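Local coordinates for protein 23S rRNA-specific endonuclease VapC20 (Mycobacterium tuberculosis H37Rv, PDB 5WZF) that cleaves the sarcin-ricin loop of 23S rRNA, acting as the magnesium-dependent endoribonuclease toxin of a type II toxin-antitoxin system, at residues B[50-55]-B[85-90]; B[126-131]-B[138-143]; B[20-25]-B[38-43]. All blocks are in the same frame, centred on the assembly; numbering follows the deposited sequence.

Interaction 1 (B[50-55]-B[85-90]); sequences SNHVLG and EHVTAD
Glu-85 O is held by two groups at the start of 50-55: Asn-51 N donates to it at 3.0 Å, and Ser-50 CA approaches to 3.2 Å as a CA-H...O contact. Ser-50 and Glu-85 form a parallel beta bridge, their CA atoms 4.5 Å apart, and beyond it the strand of Ser-50 runs into helix 51-63. From there the side chain of Asn-51 takes over. Its OD1 accepts from Val-87 N at 3.0 Å; the N-H...O angle of 174° is almost straight, yet the donor stands 48° out of the amide's carbonyl plane and so misses a lone pair. With CG placed between the backbone N and the carbonyl carbon (chi1 57°), the amide is directed at segment 85-90, OD1 facing Val-87 N. ND2 donates to a water at 2.8 Å, which lies 2.7 Å from Val-87 O and probably bridges to it; ND2 also donates to an acidic side chain of another protein's chain in the assembly. Val-87 CG2 fits against the edge of the His-52 ring, 3.6 Å from CD2, while His-52 NE2 is hydrogen-bonded to Glu-92 OE2. Ser-50 OG caps the helix by accepting from Val-53 N at 3.1 Å. The buried Asn-51 amide thus probably imitates a further peptide of the strand, taking the N-H of Val-87 directly and probably reaching its C=O through the water, where regular sheet pairing has stopped.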
loop_
_atom_site.group_PDB
_atom_site.type_symbol
_atom_site.label_atom_id
_atom_site.label_comp_id
_atom_site.label_asym_id
_atom_site.label_seq_id
_atom_site.Cartn_x
_atom_site.Cartn_y
_atom_site.Cartn_z
ATOM N N SER B 50 -7.600 5.200 -6.436
ATOM C CA SER B 50 -6.367 4.628 -6.978
ATOM C C SER B 50 -6.180 3.170 -6.586
ATOM O O SER B 50 -6.832 2.675 -5.669
ATOM C CB SER B 50 -5.149 5.431 -6.522
ATOM O OG SER B 50 -4.787 5.096 -5.191
ATOM N N ASN B 51 -5.271 2.492 -7.281
ATOM C CA ASN B 51 -4.954 1.106 -6.960
ATOM C C ASN B 51 -4.369 0.994 -5.555
ATOM O O ASN B 51 -4.688 0.063 -4.820
ATOM C CB ASN B 51 -3.996 0.514 -8.000
ATOM C CG ASN B 51 -2.706 1.304 -8.131
ATOM O OD1 ASN B 51 -2.707 2.533 -8.088
ATOM N ND2 ASN B 51 -1.593 0.594 -8.290
ATOM N N HIS B 52 -3.534 1.958 -5.169
ATOM C CA HIS B 52 -2.938 1.929 -3.838
ATOM C C HIS B 52 -4.004 2.090 -2.757
ATOM O O HIS B 52 -3.955 1.420 -1.722
ATOM C CB HIS B 52 -1.866 3.014 -3.692
ATOM C CG HIS B 52 -0.608 2.726 -4.450
ATOM N ND1 HIS B 52 0.298 1.766 -4.052
ATOM C CD2 HIS B 52 -0.098 3.277 -5.577
ATOM C CE1 HIS B 52 1.308 1.735 -4.903
ATOM N NE2 HIS B 52 1.091 2.641 -5.839
ATOM N N VAL B 53 -4.975 2.963 -3.005
ATOM C CA VAL B 53 -6.055 3.193 -2.051
ATOM C C VAL B 53 -6.930 1.948 -1.905
ATOM O O VAL B 53 -7.255 1.540 -0.788
ATOM C CB VAL B 53 -6.931 4.394 -2.459
ATOM C CG1 VAL B 53 -8.276 4.352 -1.737
ATOM C CG2 VAL B 53 -6.204 5.701 -2.165
ATOM N N LEU B 54 -7.304 1.344 -3.031
ATOM C CA LEU B 54 -8.147 0.154 -2.985
ATOM C C LEU B 54 -7.431 -0.962 -2.238
ATOM O O LEU B 54 -8.039 -1.682 -1.449
ATOM C CB LEU B 54 -8.534 -0.308 -4.390
ATOM C CG LEU B 54 -9.618 0.514 -5.092
ATOM C CD1 LEU B 54 -10.060 -0.154 -6.394
ATOM C CD2 LEU B 54 -10.807 0.733 -4.159
ATOM N N GLY B 55 -6.133 -1.092 -2.484
ATOM C CA GLY B 55 -5.335 -2.076 -1.781
ATOM C C GLY B 55 -5.329 -1.836 -0.284
ATOM O O GLY B 55 -5.500 -2.765 0.501
ATOM N N GLU B 85 -7.568 4.721 -10.882
ATOM C CA GLU B 85 -6.292 5.090 -11.481
ATOM C C GLU B 85 -5.166 4.181 -11.001
ATOM O O GLU B 85 -4.932 4.066 -9.799
ATOM C CB GLU B 85 -5.964 6.550 -11.151
ATOM C CG GLU B 85 -4.589 7.013 -11.608
ATOM C CD GLU B 85 -4.551 7.380 -13.080
ATOM O OE1 GLU B 85 -5.629 7.408 -13.715
ATOM O OE2 GLU B 85 -3.446 7.649 -13.599
ATOM N N HIS B 86 -4.484 3.524 -11.937
ATOM C CA HIS B 86 -3.256 2.805 -11.611
ATOM C C HIS B 86 -2.093 3.789 -11.613
ATOM O O HIS B 86 -1.716 4.316 -12.661
ATOM C CB HIS B 86 -2.987 1.667 -12.602
ATOM C CG HIS B 86 -1.673 0.980 -12.386
ATOM N ND1 HIS B 86 -1.537 -0.134 -11.585
ATOM C CD2 HIS B 86 -0.432 1.267 -12.845
ATOM C CE1 HIS B 86 -0.269 -0.510 -11.570
ATOM N NE2 HIS B 86 0.420 0.323 -12.328
ATOM N N VAL B 87 -1.538 4.051 -10.437
ATOM C CA VAL B 87 -0.455 5.022 -10.317
ATOM C C VAL B 87 0.764 4.560 -11.111
ATOM O O VAL B 87 1.309 3.487 -10.860
ATOM C CB VAL B 87 -0.064 5.249 -8.849
ATOM C CG1 VAL B 87 1.005 6.325 -8.754
ATOM C CG2 VAL B 87 -1.291 5.641 -8.031
ATOM N N THR B 88 1.174 5.371 -12.081
ATOM C CA THR B 88 2.297 5.029 -12.947
ATOM C C THR B 88 3.627 5.134 -12.213
ATOM O O THR B 88 3.706 5.725 -11.135
ATOM C CB THR B 88 2.344 5.940 -14.185
ATOM O OG1 THR B 88 2.647 7.281 -13.781
ATOM C CG2 THR B 88 1.006 5.918 -14.911
ATOM N N ALA B 89 4.669 4.555 -12.805
ATOM C CA ALA B 89 6.009 4.620 -12.236
ATOM C C ALA B 89 6.464 6.067 -12.086
ATOM O O ALA B 89 7.064 6.430 -11.077
ATOM C CB ALA B 89 6.994 3.843 -13.097
ATOM N N ASP B 90 6.168 6.882 -13.095
ATOM C CA ASP B 90 6.507 8.304 -13.071
ATOM C C ASP B 90 5.842 9.031 -11.911
ATOM O O ASP B 90 6.476 9.829 -11.223
ATOM C CB ASP B 90 6.107 8.982 -14.385
ATOM C CG ASP B 90 7.091 8.713 -15.505
ATOM O OD1 ASP B 90 8.250 8.356 -15.204
ATOM O OD2 ASP B 90 6.705 8.865 -16.682
HETATM O O HOH W 1 0.901 1.679 -8.916
#

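Interaction 2 (B[126-131]-B[138-143]); sequences AYAFDG and FVEVRP
Ala-126 and Val-139 form the tight part of this contact, where Ala-126 N donates to Val-139 O at 2.7 Å. Val-141 N returns a bond to Ala-126 O at 3.0 Å, which fixes Ala-126 opposite Glu-140 in a parallel bridge. Beside it, Val-141 CB packs obliquely on the Tyr-127 ring, 3.5 Å from CE1, and the ring hydroxyl is hydrogen-bonded to the backbone O of Leu-39. The buried Glu-140 extends beyond CG; its OE1 accepts from Gly-131 N at 3.1 Å on the syn lone pair and from Arg-142 NH2 at 2.7 Å, in a salt bridge, on the anti one. OE2 receives Ser-134 N from helix 132-135, so the start of that helix would probably favour a charged carboxylate.

The solvent side is looser: the side chain of Val-139 stays clear of 126-131, and Asp-130 and Pro-143 barely touch across. Arg-142 is exposed yet pinned: a bend at chi2 (-69°) brings its guanidinium back over the turn, where NH1 donates in the group's own plane to Ala-128 O at 2.8 Å. Phe-129 CD1 lies over one guanidinium face, 3.8 Å from NH1, the two planes 33° apart. Between the two segments a water accepts from Ala-128 N and donates to Val-141 O. The arrangement is that of a short beta-alpha-beta unit, strand 125-127, helix 132-135 and strand 139-140, closing one edge of the parallel PIN-domain sheet.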
loop_
_atom_site.group_PDB
_atom_site.type_symbol
_atom_site.label_atom_id
_atom_site.label_comp_id
_atom_site.label_asym_id
_atom_site.label_seq_id
_atom_site.Cartn_x
_atom_site.Cartn_y
_atom_site.Cartn_z
ATOM N N ALA B 126 -11.517 15.860 -2.059
ATOM C CA ALA B 126 -11.308 14.472 -1.686
ATOM C C ALA B 126 -12.395 13.984 -0.742
ATOM O O ALA B 126 -12.795 14.695 0.178
ATOM C CB ALA B 126 -9.939 14.295 -1.044
ATOM N N TYR B 127 -12.882 12.769 -0.974
ATOM C CA TYR B 127 -13.694 12.106 0.037
ATOM C C TYR B 127 -12.735 11.416 0.994
ATOM O O TYR B 127 -12.170 10.371 0.684
ATOM C CB TYR B 127 -14.679 11.114 -0.580
ATOM C CG TYR B 127 -16.023 11.733 -0.902
ATOM C CD1 TYR B 127 -16.157 13.106 -1.036
ATOM C CD2 TYR B 127 -17.156 10.948 -1.050
ATOM C CE1 TYR B 127 -17.377 13.681 -1.323
ATOM C CE2 TYR B 127 -18.388 11.514 -1.333
ATOM C CZ TYR B 127 -18.490 12.882 -1.470
ATOM O OH TYR B 127 -19.706 13.459 -1.751
ATOM N N ALA B 128 -12.529 12.038 2.147
ATOM C CA ALA B 128 -11.555 11.568 3.111
ATOM C C ALA B 128 -11.871 12.155 4.464
ATOM O O ALA B 128 -12.534 13.183 4.561
ATOM C CB ALA B 128 -10.143 11.957 2.689
ATOM N N PHE B 129 -11.387 11.494 5.506
ATOM C CA PHE B 129 -11.519 11.996 6.859
ATOM C C PHE B 129 -10.113 12.123 7.450
ATOM O O PHE B 129 -9.131 11.805 6.779
ATOM C CB PHE B 129 -12.400 11.064 7.697
ATOM C CG PHE B 129 -13.757 10.782 7.086
ATOM C CD1 PHE B 129 -14.740 11.762 7.054
ATOM C CD2 PHE B 129 -14.051 9.529 6.567
ATOM C CE1 PHE B 129 -15.985 11.500 6.499
ATOM C CE2 PHE B 129 -15.293 9.260 6.013
ATOM C CZ PHE B 129 -16.261 10.244 5.979
ATOM N N ASP B 130 -10.026 12.620 8.683
ATOM C CA ASP B 130 -8.778 12.648 9.466
ATOM C C ASP B 130 -7.726 13.686 9.029
ATOM O O ASP B 130 -6.647 13.758 9.620
ATOM C CB ASP B 130 -8.143 11.252 9.484
ATOM C CG ASP B 130 -9.101 10.187 9.983
ATOM O OD1 ASP B 130 -9.922 10.493 10.875
ATOM O OD2 ASP B 130 -9.040 9.045 9.480
ATOM N N GLY B 131 -8.026 14.478 8.006
ATOM C CA GLY B 131 -7.316 15.731 7.795
ATOM C C GLY B 131 -5.957 15.762 7.114
ATOM O O GLY B 131 -5.337 16.826 7.049
ATOM N N PHE B 138 -5.625 20.133 0.020
ATOM C CA PHE B 138 -6.835 19.745 -0.695
ATOM C C PHE B 138 -8.053 19.960 0.197
ATOM O O PHE B 138 -7.917 20.347 1.357
ATOM C CB PHE B 138 -6.757 18.283 -1.153
ATOM C CG PHE B 138 -5.604 17.998 -2.074
ATOM C CD1 PHE B 138 -5.668 18.338 -3.416
ATOM C CD2 PHE B 138 -4.451 17.399 -1.596
ATOM C CE1 PHE B 138 -4.605 18.079 -4.268
ATOM C CE2 PHE B 138 -3.383 17.141 -2.439
ATOM C CZ PHE B 138 -3.460 17.483 -3.776
ATOM N N VAL B 139 -9.239 19.714 -0.346
ATOM C CA VAL B 139 -10.467 19.872 0.421
ATOM C C VAL B 139 -11.084 18.522 0.752
ATOM O O VAL B 139 -11.425 17.756 -0.149
ATOM C CB VAL B 139 -11.508 20.713 -0.343
ATOM C CG1 VAL B 139 -12.856 20.660 0.362
ATOM C CG2 VAL B 139 -11.018 22.160 -0.513
ATOM N N GLU B 140 -11.225 18.226 2.041
ATOM C CA GLU B 140 -11.954 17.031 2.459
ATOM C C GLU B 140 -13.424 17.395 2.591
ATOM O O GLU B 140 -13.814 18.168 3.467
ATOM C CB GLU B 140 -11.398 16.473 3.764
ATOM C CG GLU B 140 -9.927 16.116 3.652
ATOM C CD GLU B 140 -9.365 15.478 4.904
ATOM O OE1 GLU B 140 -10.142 15.208 5.847
ATOM O OE2 GLU B 140 -8.138 15.240 4.932
ATOM N N VAL B 141 -14.232 16.848 1.691
ATOM C CA VAL B 141 -15.641 17.203 1.606
ATOM C C VAL B 141 -16.386 16.778 2.863
ATOM O O VAL B 141 -16.183 15.676 3.374
ATOM C CB VAL B 141 -16.295 16.570 0.371
ATOM C CG1 VAL B 141 -17.758 16.980 0.264
ATOM C CG2 VAL B 141 -15.533 16.967 -0.881
ATOM N N ARG B 142 -17.237 17.670 3.359
ATOM C CA ARG B 142 -18.013 17.428 4.569
ATOM C C ARG B 142 -19.512 17.548 4.286
ATOM O O ARG B 142 -19.919 18.287 3.389
ATOM C CB ARG B 142 -17.590 18.406 5.667
ATOM C CG ARG B 142 -16.156 18.220 6.132
ATOM C CD ARG B 142 -16.011 16.916 6.890
ATOM N NE ARG B 142 -14.621 16.630 7.235
ATOM C CZ ARG B 142 -13.832 15.813 6.545
ATOM N NH1 ARG B 142 -14.290 15.191 5.466
ATOM N NH2 ARG B 142 -12.582 15.617 6.940
ATOM N N PRO B 143 -20.341 16.815 5.049
ATOM C CA PRO B 143 -21.791 16.851 4.834
ATOM C C PRO B 143 -22.424 18.134 5.366
ATOM O O PRO B 143 -22.649 19.047 4.573
ATOM C CB PRO B 143 -22.286 15.633 5.616
ATOM C CG PRO B 143 -21.299 15.493 6.722
ATOM C CD PRO B 143 -19.970 15.877 6.124
HETATM O O HOH W 2 -15.101 13.148 2.928
#

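Interaction 3 (B[20-25]-B[38-43]); sequences SFWAAL and RLWASK
Two helices near the N terminus of the PIN domain, 19-25 and 33-41, pack against each other here through apolar and aromatic side chains. The backbones keep their distance: the nearest CA atoms, those of Leu-25 and Trp-40, are 8.2 Å apart, so side chains make nearly all of the contact. Trp-40 is its centre. With CG anti to the backbone N (chi1 -169°), the indole reaches across toward helix 19-25 and meets three residues of that helix. Leu-25 sends CD2 over one face of the indole; this methyl is 4.0 Å from the centroid of the five-membered ring of Trp-40 and only 19° off its normal, the geometry of a CH-pi contact. Phe-21 touches the benzo side, with CE2 3.6 Å from Trp-40 CE3, and its side chain crosses that of Trp-40 at about a right angle. Trp-22 arrives obliquely: the planes of the two six-membered rings are inclined by 61°, and the closest approach is 3.7 Å between the CH2 atoms of Trp-22 and Trp-40. Leu-39 fills the flank, its CB 3.8 Å from CE1 at the edge of the Phe-21 ring.

Neighbouring elements tie the cluster into the fold. Trp-22 NE1 is hydrogen-bonded to Thr-49 OG1, and the same indole lies on Val-53 and Leu-54 of helix 51-63. Phe-21 also meets the Tyr-127 ring. Near the other end of 20-25, Ser-20 OG is hydrogen-bonded to Asp-18, a predicted magnesium ligand, which sets the packing close to the probable metal site. The second face of the Trp-40 indole is occupied from within its own segment: Lys-43 folds back so that its CE lies 3.5 Å above the ring, over its centre, while Lys-43 NZ donates to Trp-40 O at 2.8 Å.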
loop_
_atom_site.group_PDB
_atom_site.type_symbol
_atom_site.label_atom_id
_atom_site.label_comp_id
_atom_site.label_asym_id
_atom_site.label_seq_id
_atom_site.Cartn_x
_atom_site.Cartn_y
_atom_site.Cartn_z
ATOM N N SER B 20 -9.822 6.219 3.983
ATOM C CA SER B 20 -10.593 6.564 5.173
ATOM C C SER B 20 -12.084 6.608 4.854
ATOM O O SER B 20 -12.915 6.238 5.686
ATOM C CB SER B 20 -10.124 7.900 5.757
ATOM O OG SER B 20 -10.146 8.924 4.782
ATOM N N PHE B 21 -12.421 7.034 3.641
ATOM C CA PHE B 21 -13.824 7.088 3.243
ATOM C C PHE B 21 -14.354 5.709 2.851
ATOM O O PHE B 21 -15.437 5.318 3.290
ATOM C CB PHE B 21 -14.040 8.069 2.088
ATOM C CG PHE B 21 -15.486 8.214 1.692
ATOM C CD1 PHE B 21 -16.294 9.154 2.311
ATOM C CD2 PHE B 21 -16.042 7.389 0.726
ATOM C CE1 PHE B 21 -17.625 9.278 1.964
ATOM C CE2 PHE B 21 -17.373 7.505 0.379
ATOM C CZ PHE B 21 -18.165 8.452 0.997
ATOM N N TRP B 22 -13.604 4.984 2.024
ATOM C CA TRP B 22 -14.023 3.649 1.604
ATOM C C TRP B 22 -14.271 2.746 2.808
ATOM O O TRP B 22 -15.237 1.982 2.842
ATOM C CB TRP B 22 -12.974 2.985 0.705
ATOM C CG TRP B 22 -12.833 3.498 -0.703
ATOM C CD1 TRP B 22 -11.663 3.805 -1.332
ATOM C CD2 TRP B 22 -13.873 3.712 -1.667
ATOM N NE1 TRP B 22 -11.905 4.214 -2.619
ATOM C CE2 TRP B 22 -13.256 4.163 -2.853
ATOM C CE3 TRP B 22 -15.265 3.577 -1.644
ATOM C CZ2 TRP B 22 -13.979 4.482 -4.000
ATOM C CZ3 TRP B 22 -15.982 3.897 -2.785
ATOM C CH2 TRP B 22 -15.337 4.342 -3.946
ATOM N N ALA B 23 -13.376 2.831 3.789
ATOM C CA ALA B 23 -13.464 2.010 4.990
ATOM C C ALA B 23 -14.707 2.343 5.802
ATOM O O ALA B 23 -15.346 1.455 6.361
ATOM C CB ALA B 23 -12.221 2.181 5.842
ATOM N N ALA B 24 -15.041 3.628 5.872
ATOM C CA ALA B 24 -16.245 4.051 6.574
ATOM C C ALA B 24 -17.498 3.605 5.826
ATOM O O ALA B 24 -18.492 3.224 6.437
ATOM C CB ALA B 24 -16.253 5.564 6.762
ATOM N N LEU B 25 -17.451 3.659 4.500
ATOM C CA LEU B 25 -18.615 3.305 3.694
ATOM C C LEU B 25 -18.862 1.799 3.709
ATOM O O LEU B 25 -20.009 1.349 3.752
ATOM C CB LEU B 25 -18.442 3.798 2.254
ATOM C CG LEU B 25 -19.688 3.739 1.368
ATOM C CD1 LEU B 25 -20.774 4.655 1.918
ATOM C CD2 LEU B 25 -19.345 4.108 -0.067
ATOM N N ARG B 38 -24.198 9.490 3.575
ATOM C CA ARG B 38 -24.793 10.766 3.186
ATOM C C ARG B 38 -23.939 11.451 2.122
ATOM O O ARG B 38 -24.461 11.979 1.140
ATOM C CB ARG B 38 -24.968 11.681 4.400
ATOM C CG ARG B 38 -26.029 11.206 5.384
ATOM C CD ARG B 38 -26.393 12.292 6.388
ATOM N NE ARG B 38 -25.268 12.670 7.240
ATOM C CZ ARG B 38 -24.948 12.052 8.372
ATOM N NH1 ARG B 38 -25.669 11.023 8.797
ATOM N NH2 ARG B 38 -23.907 12.464 9.084
ATOM N N LEU B 39 -22.625 11.433 2.320
ATOM C CA LEU B 39 -21.700 12.008 1.351
ATOM C C LEU B 39 -21.750 11.265 0.022
ATOM O O LEU B 39 -21.694 11.876 -1.044
ATOM C CB LEU B 39 -20.271 11.995 1.895
ATOM C CG LEU B 39 -19.945 13.062 2.937
ATOM C CD1 LEU B 39 -18.588 12.791 3.572
ATOM C CD2 LEU B 39 -19.977 14.435 2.290
ATOM N N TRP B 40 -21.838 9.941 0.097
ATOM C CA TRP B 40 -21.910 9.104 -1.096
ATOM C C TRP B 40 -23.143 9.442 -1.927
ATOM O O TRP B 40 -23.103 9.408 -3.158
ATOM C CB TRP B 40 -21.925 7.626 -0.703
ATOM C CG TRP B 40 -21.730 6.688 -1.852
ATOM C CD1 TRP B 40 -22.637 5.795 -2.343
ATOM C CD2 TRP B 40 -20.553 6.550 -2.655
ATOM N NE1 TRP B 40 -22.096 5.109 -3.404
ATOM C CE2 TRP B 40 -20.818 5.553 -3.616
ATOM C CE3 TRP B 40 -19.300 7.172 -2.655
ATOM C CZ2 TRP B 40 -19.876 5.163 -4.565
ATOM C CZ3 TRP B 40 -18.368 6.784 -3.598
ATOM C CH2 TRP B 40 -18.662 5.789 -4.542
ATOM N N ALA B 41 -24.236 9.775 -1.248
ATOM C CA ALA B 41 -25.493 10.072 -1.924
ATOM C C ALA B 41 -25.467 11.432 -2.618
ATOM O O ALA B 41 -26.219 11.662 -3.561
ATOM C CB ALA B 41 -26.650 10.006 -0.934
ATOM N N SER B 42 -24.599 12.329 -2.157
ATOM C CA SER B 42 -24.540 13.677 -2.723
ATOM C C SER B 42 -23.267 13.904 -3.536
ATOM O O SER B 42 -22.919 15.042 -3.854
ATOM C CB SER B 42 -24.641 14.728 -1.615
ATOM O OG SER B 42 -23.534 14.643 -0.734
ATOM N N LYS B 43 -22.580 12.818 -3.876
ATOM C CA LYS B 43 -21.331 12.909 -4.624
ATOM C C LYS B 43 -21.567 13.394 -6.055
ATOM O O LYS B 43 -22.662 13.227 -6.598
ATOM C CB LYS B 43 -20.618 11.553 -4.637
ATOM C CG LYS B 43 -21.309 10.490 -5.469
ATOM C CD LYS B 43 -20.572 9.164 -5.384
ATOM C CE LYS B 43 -21.353 8.058 -6.067
ATOM N NZ LYS B 43 -22.707 7.896 -5.463
#

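In the fold
From the N terminus, interaction 3 closes first, bringing helix 33-41 back onto helix 19-25 after a span of 12 residues. Interaction 1 follows, closing a longer excursion of 29 residues and joining the end of strand 46-50 to the end of edge strand 82-85. Interaction 2 comes last, a short loop of six residues that pairs strand 125-127 with the opposite edge strand, 139-140. The three are in series; none nests in or crosses another. Interactions 1 and 2 do not touch, but interaction 3 meets helix 51-63 of interaction 1 and, through Ser-20 and Phe-129 among others, interaction 2, so helix 19-25 bridges helix 51-63 and the region of strand 125-127.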